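Local coordinates for ethylbenzene dehydrogenase beta-subunit (Aromatoleum aromaticum, PDB 2IVF), which is the iron-sulfur subunit of a multi-subunit enzyme, with a ferredoxin-like domain whose chain of clusters probably passes electrons between the other subunits, at residues Thr155-Ala158 against Cys159-Ala162; Ala161-Pro164 against Thr165-Tyr169; Val177-Gln181 against Glu182-Gly186. All blocks are in the same frame, centred on the assembly; numbering follows the deposited sequence.

Contact 1 (Thr155-Ala158 against Cys159-Ala162). With SF4 (iron/sulfur cluster), chain S.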
loop_
_atom_site.group_PDB
_atom_site.type_symbol
_atom_site.label_atom_id
_atom_site.label_comp_id
_atom_site.label_asym_id
_atom_site.label_seq_id
_atom_site.Cartn_x
_atom_site.Cartn_y
_atom_site.Cartn_z
ATOM N N THR B 155 -27.843 17.515 9.342
ATOM C CA THR B 155 -28.820 18.207 10.206
ATOM C C THR B 155 -30.191 18.206 9.566
ATOM O O THR B 155 -31.212 18.146 10.256
ATOM C CB THR B 155 -28.365 19.662 10.402
ATOM O OG1 THR B 155 -27.075 19.660 11.020
ATOM C CG2 THR B 155 -29.342 20.443 11.242
ATOM N N ASN B 156 -30.231 18.279 8.230
ATOM C CA ASN B 156 -31.496 18.189 7.515
ATOM C C ASN B 156 -31.439 17.038 6.521
ATOM O O ASN B 156 -31.348 17.271 5.315
ATOM C CB ASN B 156 -31.798 19.484 6.812
ATOM C CG ASN B 156 -33.089 19.420 6.032
ATOM O OD1 ASN B 156 -34.064 18.841 6.507
ATOM N ND2 ASN B 156 -33.097 19.976 4.797
ATOM N N PRO B 157 -31.445 15.790 7.028
ATOM C CA PRO B 157 -31.171 14.618 6.196
ATOM C C PRO B 157 -32.262 14.350 5.179
ATOM O O PRO B 157 -33.458 14.301 5.529
ATOM C CB PRO B 157 -31.022 13.464 7.192
ATOM C CG PRO B 157 -31.528 13.945 8.472
ATOM C CD PRO B 157 -31.669 15.452 8.437
ATOM N N ALA B 158 -31.855 14.224 3.925
ATOM C CA ALA B 158 -32.808 14.024 2.847
ATOM C C ALA B 158 -33.303 12.585 2.861
ATOM O O ALA B 158 -34.452 12.335 2.552
ATOM C CB ALA B 158 -32.208 14.380 1.534
ATOM N N CYS B 159 -32.439 11.675 3.249
ATOM C CA CYS B 159 -32.769 10.266 3.376
ATOM C C CYS B 159 -33.955 10.057 4.295
ATOM O O CYS B 159 -34.916 9.368 3.954
ATOM C CB CYS B 159 -31.543 9.541 3.889
ATOM S SG CYS B 159 -30.873 10.123 5.491
ATOM N N LEU B 160 -33.889 10.654 5.470
ATOM C CA LEU B 160 -34.976 10.573 6.450
ATOM C C LEU B 160 -36.310 11.058 5.921
ATOM O O LEU B 160 -37.362 10.439 6.158
ATOM C CB LEU B 160 -34.573 11.371 7.670
ATOM C CG LEU B 160 -35.462 11.363 8.930
ATOM C CD1 LEU B 160 -34.524 11.730 10.127
ATOM C CD2 LEU B 160 -36.599 12.317 8.844
ATOM N N ALA B 161 -36.259 12.190 5.224
ATOM C CA ALA B 161 -37.432 12.853 4.648
ATOM C C ALA B 161 -38.081 11.980 3.597
ATOM O O ALA B 161 -39.293 11.918 3.499
ATOM C CB ALA B 161 -37.017 14.192 4.012
ATOM N N ALA B 162 -37.238 11.268 2.866
ATOM C CA ALA B 162 -37.645 10.433 1.753
ATOM C C ALA B 162 -38.337 9.114 2.142
ATOM O O ALA B 162 -39.202 8.660 1.425
ATOM C CB ALA B 162 -36.415 10.115 0.886
HETATM FE FE1 SF4 S . -27.154 11.102 2.994
HETATM FE FE2 SF4 S . -28.861 10.909 4.988
HETATM FE FE3 SF4 S . -27.084 13.000 4.901
HETATM FE FE4 SF4 S . -26.158 10.471 5.423
HETATM S S1 SF4 S . -27.592 11.729 6.732
HETATM S S2 SF4 S . -25.290 11.996 3.924
HETATM S S3 SF4 S . -27.589 9.220 4.191
HETATM S S4 SF4 S . -28.829 12.618 3.444
#
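Pro157 and Cys159 meet where helix 158-162 begins, inside the ferredoxin-type Cys-x2-Cys-x4-Cys-x3-Cys-Pro motif that runs from Cys151 to Pro164. The tight side of this local contact faces the iron-sulfur cluster. Cys159 SG binds iron FE2 at 2.2 Å, and a first torsion of 58° holds that sulfur between its own backbone N and carbonyl carbon, turned back toward the proline. Pro157 CB sits 3.8 Å from Cys159 SG, and the same carbon touches sulfide S1 of the cluster at 3.9 Å. From the helix start, Ala158 N comes within 3.5 Å of sulfide S4, so three successive residues close round one side of the cube. Cys159 N, in the first turn after the N-cap Pro157, is buried here with no polar partner in the model. Cys159 also leans on Ile168 and on Cys190 of helix 189-193.

Away from the cluster the packing is slacker. Leu160, partly exposed, lies side by side with Pro157 and points the same way; its CB stays 4.1 Å from Pro157 CG. Further back, Thr155 and Asn156 are exposed and tie the incoming loop to Gly267 and Thr266 through the backbone. A separate flank is closed by another protein chain, which lays aromatic side chains against Ala158, Ala161 and Ala162. The first turn of the helix is closed by its backbone: Ala162 N donates to Ala158 O at 3.0 Å, with an N-H...O angle of 141°, while Ala161 CB rests 3.5 Å from that same Ala158 O.

Contact 2 (Ala161-Pro164 against Thr165-Tyr169). With F3S (Fe3-s4 cluster), chain R; HEM (protoporphyrin IX containing Fe), chain X.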
loop_
_atom_site.group_PDB
_atom_site.type_symbol
_atom_site.label_atom_id
_atom_site.label_comp_id
_atom_site.label_asym_id
_atom_site.label_seq_id
_atom_site.Cartn_x
_atom_site.Cartn_y
_atom_site.Cartn_z
ATOM N N ALA B 161 -36.259 12.190 5.224
ATOM C CA ALA B 161 -37.432 12.853 4.648
ATOM C C ALA B 161 -38.081 11.980 3.597
ATOM O O ALA B 161 -39.293 11.918 3.499
ATOM C CB ALA B 161 -37.017 14.192 4.012
ATOM N N ALA B 162 -37.238 11.268 2.866
ATOM C CA ALA B 162 -37.645 10.433 1.753
ATOM C C ALA B 162 -38.337 9.114 2.142
ATOM O O ALA B 162 -39.202 8.660 1.425
ATOM C CB ALA B 162 -36.415 10.115 0.886
ATOM N N CYS B 163 -37.919 8.483 3.235
ATOM C CA CYS B 163 -38.494 7.181 3.600
ATOM C C CYS B 163 -39.943 7.282 4.032
ATOM O O CYS B 163 -40.292 7.944 5.035
ATOM C CB CYS B 163 -37.629 6.460 4.665
ATOM S SG CYS B 163 -38.364 4.910 5.098
ATOM N N PRO B 164 -40.836 6.646 3.261
ATOM C CA PRO B 164 -42.260 6.702 3.576
ATOM C C PRO B 164 -42.678 5.807 4.744
ATOM O O PRO B 164 -43.742 6.007 5.309
ATOM C CB PRO B 164 -42.912 6.202 2.301
ATOM C CG PRO B 164 -41.925 5.234 1.767
ATOM C CD PRO B 164 -40.572 5.800 2.084
ATOM N N THR B 165 -41.847 4.831 5.080
ATOM C CA THR B 165 -42.092 3.929 6.181
ATOM C C THR B 165 -41.575 4.519 7.489
ATOM O O THR B 165 -41.857 3.977 8.526
ATOM C CB THR B 165 -41.441 2.530 5.916
ATOM O OG1 THR B 165 -40.018 2.621 5.993
ATOM C CG2 THR B 165 -41.771 2.053 4.539
ATOM N N GLY B 166 -40.819 5.627 7.425
ATOM C CA GLY B 166 -40.186 6.244 8.604
ATOM C C GLY B 166 -39.153 5.371 9.295
ATOM O O GLY B 166 -39.001 5.442 10.514
ATOM N N ALA B 167 -38.443 4.547 8.524
ATOM C CA ALA B 167 -37.423 3.665 9.061
ATOM C C ALA B 167 -36.156 4.436 9.417
ATOM O O ALA B 167 -35.320 3.919 10.145
ATOM C CB ALA B 167 -37.067 2.548 8.083
ATOM N N ILE B 168 -35.975 5.635 8.877
ATOM C CA ILE B 168 -34.741 6.386 9.125
ATOM C C ILE B 168 -34.995 7.418 10.213
ATOM O O ILE B 168 -36.009 8.139 10.213
ATOM C CB ILE B 168 -34.231 7.084 7.865
ATOM C CG1 ILE B 168 -33.840 6.043 6.825
ATOM C CG2 ILE B 168 -33.040 8.074 8.171
ATOM C CD1 ILE B 168 -33.350 6.614 5.511
ATOM N N TYR B 169 -34.065 7.486 11.157
ATOM C CA TYR B 169 -34.174 8.459 12.217
ATOM C C TYR B 169 -32.832 9.055 12.565
ATOM O O TYR B 169 -31.783 8.520 12.192
ATOM C CB TYR B 169 -34.798 7.862 13.473
ATOM C CG TYR B 169 -34.012 6.740 14.085
ATOM C CD1 TYR B 169 -34.094 5.446 13.566
ATOM C CD2 TYR B 169 -33.183 6.955 15.188
ATOM C CE1 TYR B 169 -33.396 4.413 14.126
ATOM C CE2 TYR B 169 -32.482 5.917 15.755
ATOM C CZ TYR B 169 -32.584 4.650 15.228
ATOM O OH TYR B 169 -31.877 3.610 15.793
HETATM FE FE1 F3S R . -35.610 1.373 3.816
HETATM FE FE3 F3S R . -37.090 3.578 3.765
HETATM FE FE4 F3S R . -34.880 3.565 2.450
HETATM S S1 F3S R . -37.799 1.452 3.639
HETATM S S2 F3S R . -34.516 1.425 1.881
HETATM S S3 F3S R . -35.119 3.316 4.635
HETATM S S4 F3S R . -36.775 4.479 1.752
HETATM C CHA HEM X . -47.434 0.607 0.645
HETATM C CHB HEM X . -51.258 -1.838 -1.023
HETATM C CHC HEM X . -53.415 2.228 -2.540
HETATM C CHD HEM X . -49.502 4.642 -1.014
HETATM C C1A HEM X . -48.309 -0.391 0.328
HETATM C C2A HEM X . -48.121 -1.777 0.640
HETATM C C3A HEM X . -49.186 -2.456 0.185
HETATM C C4A HEM X . -50.064 -1.509 -0.436
HETATM C CMA HEM X . -49.442 -3.972 0.278
HETATM C CAA HEM X . -46.887 -2.322 1.389
HETATM C CBA HEM X . -45.709 -2.440 0.445
HETATM C CGA HEM X . -44.559 -2.993 1.230
HETATM O O1A HEM X . -44.701 -3.262 2.455
HETATM O O2A HEM X . -43.487 -3.169 0.623
HETATM C C1B HEM X . -52.146 -0.978 -1.616
HETATM C C2B HEM X . -53.356 -1.365 -2.304
HETATM C C3B HEM X . -53.957 -0.245 -2.722
HETATM C C4B HEM X . -53.155 0.885 -2.308
HETATM C CMB HEM X . -53.803 -2.827 -2.515
HETATM C CAB HEM X . -55.259 -0.139 -3.524
HETATM C CBB HEM X . -56.126 0.850 -3.336
HETATM C C1C HEM X . -52.513 3.233 -2.308
HETATM C C2C HEM X . -52.595 4.584 -2.825
HETATM C C3C HEM X . -51.484 5.228 -2.392
HETATM C C4C HEM X . -50.685 4.293 -1.632
HETATM C CMC HEM X . -53.767 5.147 -3.665
HETATM C CAC HEM X . -51.047 6.691 -2.606
HETATM C CBC HEM X . -51.943 7.676 -2.652
HETATM C C1D HEM X . -48.625 3.805 -0.409
HETATM C C2D HEM X . -47.410 4.266 0.214
HETATM C C3D HEM X . -46.758 2.987 0.740
HETATM C C4D HEM X . -47.646 1.917 0.358
HETATM C CMD HEM X . -46.925 5.739 0.324
HETATM C CAD HEM X . -45.449 2.799 1.507
HETATM C CBD HEM X . -45.768 2.701 2.991
HETATM C CGD HEM X . -44.852 1.757 3.699
HETATM O O1D HEM X . -44.766 1.874 4.947
HETATM O O2D HEM X . -44.238 0.895 3.032
HETATM N NA HEM X . -49.507 -0.251 -0.330
HETATM N NB HEM X . -52.067 0.394 -1.625
HETATM N NC HEM X . -51.333 3.077 -1.589
HETATM N ND HEM X . -48.735 2.421 -0.314
HETATM FE FE HEM X . -50.428 1.408 -0.934
#
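A first torsion of 179° swings Cys163 SG away from its backbone N, while the -64° torsion of Ile168 sends CG1 and then CD1 back toward the cysteine, and Cys163 CB and Ile168 CD1 meet at 4.4 Å. The two residues flank the turn that ends the ferredoxin-type cluster motif, where the chain leaves helix 158-162 through a Cys-Pro pair and heads into strand 168-170. Cys163 to Gly166 form a type I beta turn with Pro164 and Thr165 at its corners, closed by a weak bond from Gly166 N to Cys163 O at 3.4 Å. Gly166 follows with positive phi, a conformation that suits glycine.

The turn wraps one corner of the Fe3-S4 cluster. Cys163 SG binds iron FE3 at 2.3 Å, and Ala167 N is directed at Cys163 SG, a bond left doubtful by the sulfur's uncertain place. Ile168 lays its CG1 3.7 Å from sulfide S3, adding an apolar wall that continues onto Val177 and Val179 of the neighbouring strand. Thr165 stands between two cofactors: its OG1 is 3.4 Å from sulfide S1, whereas its methyl branch turns to the haem. There Thr165 CG2 comes unusually close to one propionate, 3.0 Å from HEM O1D and 3.1 Å from HEM O2D.

Contact 3 (Val177-Gln181 against Glu182-Gly186). With F3S (Fe3-s4 cluster), chain R; HEM (protoporphyrin IX containing Fe), chain X; SF4 (iron/sulfur cluster), chain S.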
loop_
_atom_site.group_PDB
_atom_site.type_symbol
_atom_site.label_atom_id
_atom_site.label_comp_id
_atom_site.label_asym_id
_atom_site.label_seq_id
_atom_site.Cartn_x
_atom_site.Cartn_y
_atom_site.Cartn_z
ATOM N N VAL B 177 -27.579 9.453 12.234
ATOM C CA VAL B 177 -28.707 9.108 11.377
ATOM C C VAL B 177 -28.619 7.620 11.113
ATOM O O VAL B 177 -27.573 7.099 10.762
ATOM C CB VAL B 177 -28.687 9.911 10.062
ATOM C CG1 VAL B 177 -29.842 9.443 9.120
ATOM C CG2 VAL B 177 -28.773 11.391 10.383
ATOM N N LEU B 178 -29.701 6.921 11.375
ATOM C CA LEU B 178 -29.716 5.468 11.243
ATOM C C LEU B 178 -30.928 4.965 10.460
ATOM O O LEU B 178 -32.008 5.552 10.505
ATOM C CB LEU B 178 -29.727 4.806 12.651
ATOM C CG LEU B 178 -28.444 5.034 13.495
ATOM C CD1 LEU B 178 -28.705 4.546 14.904
ATOM C CD2 LEU B 178 -27.186 4.346 12.923
ATOM N N VAL B 179 -30.732 3.840 9.787
ATOM C CA VAL B 179 -31.821 3.072 9.157
ATOM C C VAL B 179 -32.177 1.910 10.084
ATOM O O VAL B 179 -31.369 1.005 10.291
ATOM C CB VAL B 179 -31.401 2.471 7.783
ATOM C CG1 VAL B 179 -32.582 1.605 7.225
ATOM C CG2 VAL B 179 -30.990 3.552 6.790
ATOM N N ASP B 180 -33.381 1.951 10.636
ATOM C CA ASP B 180 -33.905 0.886 11.480
ATOM C C ASP B 180 -34.096 -0.383 10.649
ATOM O O ASP B 180 -35.004 -0.465 9.800
ATOM C CB ASP B 180 -35.220 1.361 12.087
ATOM C CG ASP B 180 -35.937 0.301 12.867
ATOM O OD1 ASP B 180 -35.710 -0.912 12.637
ATOM O OD2 ASP B 180 -36.773 0.703 13.715
ATOM N N GLN B 181 -33.203 -1.352 10.864
ATOM C CA GLN B 181 -33.128 -2.522 10.014
ATOM C C GLN B 181 -34.348 -3.419 10.136
ATOM O O GLN B 181 -34.590 -4.223 9.256
ATOM C CB GLN B 181 -31.858 -3.307 10.318
ATOM C CG GLN B 181 -30.642 -2.512 9.965
ATOM C CD GLN B 181 -30.615 -2.176 8.486
ATOM O OE1 GLN B 181 -30.516 -3.091 7.651
ATOM N NE2 GLN B 181 -30.708 -0.872 8.142
ATOM N N GLU B 182 -35.112 -3.287 11.215
ATOM C CA GLU B 182 -36.345 -4.058 11.373
ATOM C C GLU B 182 -37.523 -3.475 10.593
ATOM O O GLU B 182 -38.393 -4.209 10.145
ATOM C CB GLU B 182 -36.759 -4.131 12.850
ATOM C CG GLU B 182 -35.745 -4.829 13.721
ATOM C CD GLU B 182 -36.186 -5.010 15.181
ATOM O OE1 GLU B 182 -37.332 -4.621 15.543
ATOM O OE2 GLU B 182 -35.368 -5.576 15.963
ATOM N N ARG B 183 -37.591 -2.157 10.493
ATOM C CA ARG B 183 -38.715 -1.480 9.840
ATOM C C ARG B 183 -38.434 -1.279 8.337
ATOM O O ARG B 183 -39.362 -1.184 7.540
ATOM C CB ARG B 183 -38.937 -0.142 10.550
ATOM C CG ARG B 183 -40.121 0.714 10.131
ATOM C CD ARG B 183 -40.468 1.790 11.244
ATOM N NE ARG B 183 -39.253 2.450 11.797
ATOM C CZ ARG B 183 -39.064 2.814 13.079
ATOM N NH1 ARG B 183 -39.997 2.575 14.004
ATOM N NH2 ARG B 183 -37.924 3.411 13.443
ATOM N N CYS B 184 -37.154 -1.209 7.962
ATOM C CA CYS B 184 -36.755 -0.970 6.568
ATOM C C CYS B 184 -37.320 -2.056 5.651
ATOM O O CYS B 184 -37.226 -3.245 5.947
ATOM C CB CYS B 184 -35.237 -0.918 6.406
ATOM S SG CYS B 184 -34.717 -0.555 4.698
ATOM N N LYS B 185 -37.930 -1.610 4.551
ATOM C CA LYS B 185 -38.554 -2.492 3.565
ATOM C C LYS B 185 -37.761 -2.485 2.260
ATOM O O LYS B 185 -38.205 -3.061 1.292
ATOM C CB LYS B 185 -39.954 -2.001 3.290
ATOM C CG LYS B 185 -40.857 -2.054 4.512
ATOM C CD LYS B 185 -42.199 -1.520 4.158
ATOM C CE LYS B 185 -43.155 -1.536 5.316
ATOM N NZ LYS B 185 -44.510 -1.228 4.810
ATOM N N GLY B 186 -36.649 -1.753 2.208
ATOM C CA GLY B 186 -35.826 -1.681 1.007
ATOM C C GLY B 186 -36.470 -0.880 -0.133
ATOM O O GLY B 186 -36.204 -1.130 -1.316
HETATM FE FE1 F3S R . -35.610 1.373 3.816
HETATM FE FE3 F3S R . -37.090 3.578 3.765
HETATM FE FE4 F3S R . -34.880 3.565 2.450
HETATM S S1 F3S R . -37.799 1.452 3.639
HETATM S S2 F3S R . -34.516 1.425 1.881
HETATM S S3 F3S R . -35.119 3.316 4.635
HETATM S S4 F3S R . -36.775 4.479 1.752
HETATM C CHA HEM X . -47.434 0.607 0.645
HETATM C CHB HEM X . -51.258 -1.838 -1.023
HETATM C CHC HEM X . -53.415 2.228 -2.540
HETATM C CHD HEM X . -49.502 4.642 -1.014
HETATM C C1A HEM X . -48.309 -0.391 0.328
HETATM C C2A HEM X . -48.121 -1.777 0.640
HETATM C C3A HEM X . -49.186 -2.456 0.185
HETATM C C4A HEM X . -50.064 -1.509 -0.436
HETATM C CMA HEM X . -49.442 -3.972 0.278
HETATM C CAA HEM X . -46.887 -2.322 1.389
HETATM C CBA HEM X . -45.709 -2.440 0.445
HETATM C CGA HEM X . -44.559 -2.993 1.230
HETATM O O1A HEM X . -44.701 -3.262 2.455
HETATM O O2A HEM X . -43.487 -3.169 0.623
HETATM C C1B HEM X . -52.146 -0.978 -1.616
HETATM C C2B HEM X . -53.356 -1.365 -2.304
HETATM C C3B HEM X . -53.957 -0.245 -2.722
HETATM C C4B HEM X . -53.155 0.885 -2.308
HETATM C CMB HEM X . -53.803 -2.827 -2.515
HETATM C CAB HEM X . -55.259 -0.139 -3.524
HETATM C CBB HEM X . -56.126 0.850 -3.336
HETATM C C1C HEM X . -52.513 3.233 -2.308
HETATM C C2C HEM X . -52.595 4.584 -2.825
HETATM C C3C HEM X . -51.484 5.228 -2.392
HETATM C C4C HEM X . -50.685 4.293 -1.632
HETATM C CMC HEM X . -53.767 5.147 -3.665
HETATM C CAC HEM X . -51.047 6.691 -2.606
HETATM C CBC HEM X . -51.943 7.676 -2.652
HETATM C C1D HEM X . -48.625 3.805 -0.409
HETATM C C2D HEM X . -47.410 4.266 0.214
HETATM C C3D HEM X . -46.758 2.987 0.740
HETATM C C4D HEM X . -47.646 1.917 0.358
HETATM C CMD HEM X . -46.925 5.739 0.324
HETATM C CAD HEM X . -45.449 2.799 1.507
HETATM C CBD HEM X . -45.768 2.701 2.991
HETATM C CGD HEM X . -44.852 1.757 3.699
HETATM O O1D HEM X . -44.766 1.874 4.947
HETATM O O2D HEM X . -44.238 0.895 3.032
HETATM N NA HEM X . -49.507 -0.251 -0.330
HETATM N NB HEM X . -52.067 0.394 -1.625
HETATM N NC HEM X . -51.333 3.077 -1.589
HETATM N ND HEM X . -48.735 2.421 -0.314
HETATM FE FE HEM X . -50.428 1.408 -0.934
HETATM FE FE1 SF4 S . -27.154 11.102 2.994
HETATM FE FE2 SF4 S . -28.861 10.909 4.988
HETATM FE FE3 SF4 S . -27.084 13.000 4.901
HETATM FE FE4 SF4 S . -26.158 10.471 5.423
HETATM S S1 SF4 S . -27.592 11.729 6.732
HETATM S S2 SF4 S . -25.290 11.996 3.924
HETATM S S3 SF4 S . -27.589 9.220 4.191
HETATM S S4 SF4 S . -28.829 12.618 3.444
HETATM O O HOH W 1 -36.722 -5.190 7.466
#
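Asp180 and Arg183 cross at about a right angle, the carboxylate plane turned 65° from the guanidinium plane, at an Asx turn that carries the chain from strand 177-179 toward the next cysteine motif of the ferredoxin-like domain, Cys184-x5-Cys190-x3-Cys194-Pro. Asp180 OD2 lies over one guanidinium face, toward its rim, 3.0 Å from Arg183 NH2. This is a salt bridge of charge alone, with no N-H aimed at the oxygen.

The other carboxylate oxygen bridges the turn. Asp180 OD1 accepts Glu182 N at 2.8 Å, nearly in line with its C-O bond, and also Arg183 N at 3.1 Å, which comes from above the carboxylate plane. With CG anti to the backbone N (chi1 174°), the carboxylate reaches forward over the turn to take both donors. The backbone completes the arrangement as Cys184 N donates to Asp180 O at 2.9 Å.

Cys184 CB packs on Val179 CG1, and with SG anti to the backbone N the sulfur binds iron FE1 of the Fe3-S4 cluster at 2.3 Å. Gln181 curls back so that NE2 donates to Val179 O, reaching it from above the carbonyl plane; its OE1 is hydrogen-bonded to Thr207 OG1, and NE2 also to Ser208 O. Lys185 runs the other way, extended beyond CG, to stand between the two haem propionates. Besides a hydrogen bond to the backbone of another protein chain, its NZ donates to HEM O1A at 3.1 Å and to HEM O2D at 2.8 Å.

The three contacts lie side by side along the cofactors, 1 and 2 in one unbroken stretch. Contacts 1 and 2 share Ala161 and Ala162, and their centres are about 8 Å apart; Cys159 O touches Ile168 CD1 at 3.5 Å. Contacts 2 and 3, also about 8 Å between centres, are joined by the hairpin of strands 168-170 and 177-179, just past whose open end Ala167 O and Asp180 N, 2.8 Å apart, make a probable hydrogen bond. Both reach the Fe3-S4 cluster and the haem. Contacts 1 and 3 lie about 14 Å apart between centres yet share one SF4 cluster, beside which Cys159 SG packs 3.8 Å from Val177 CG1.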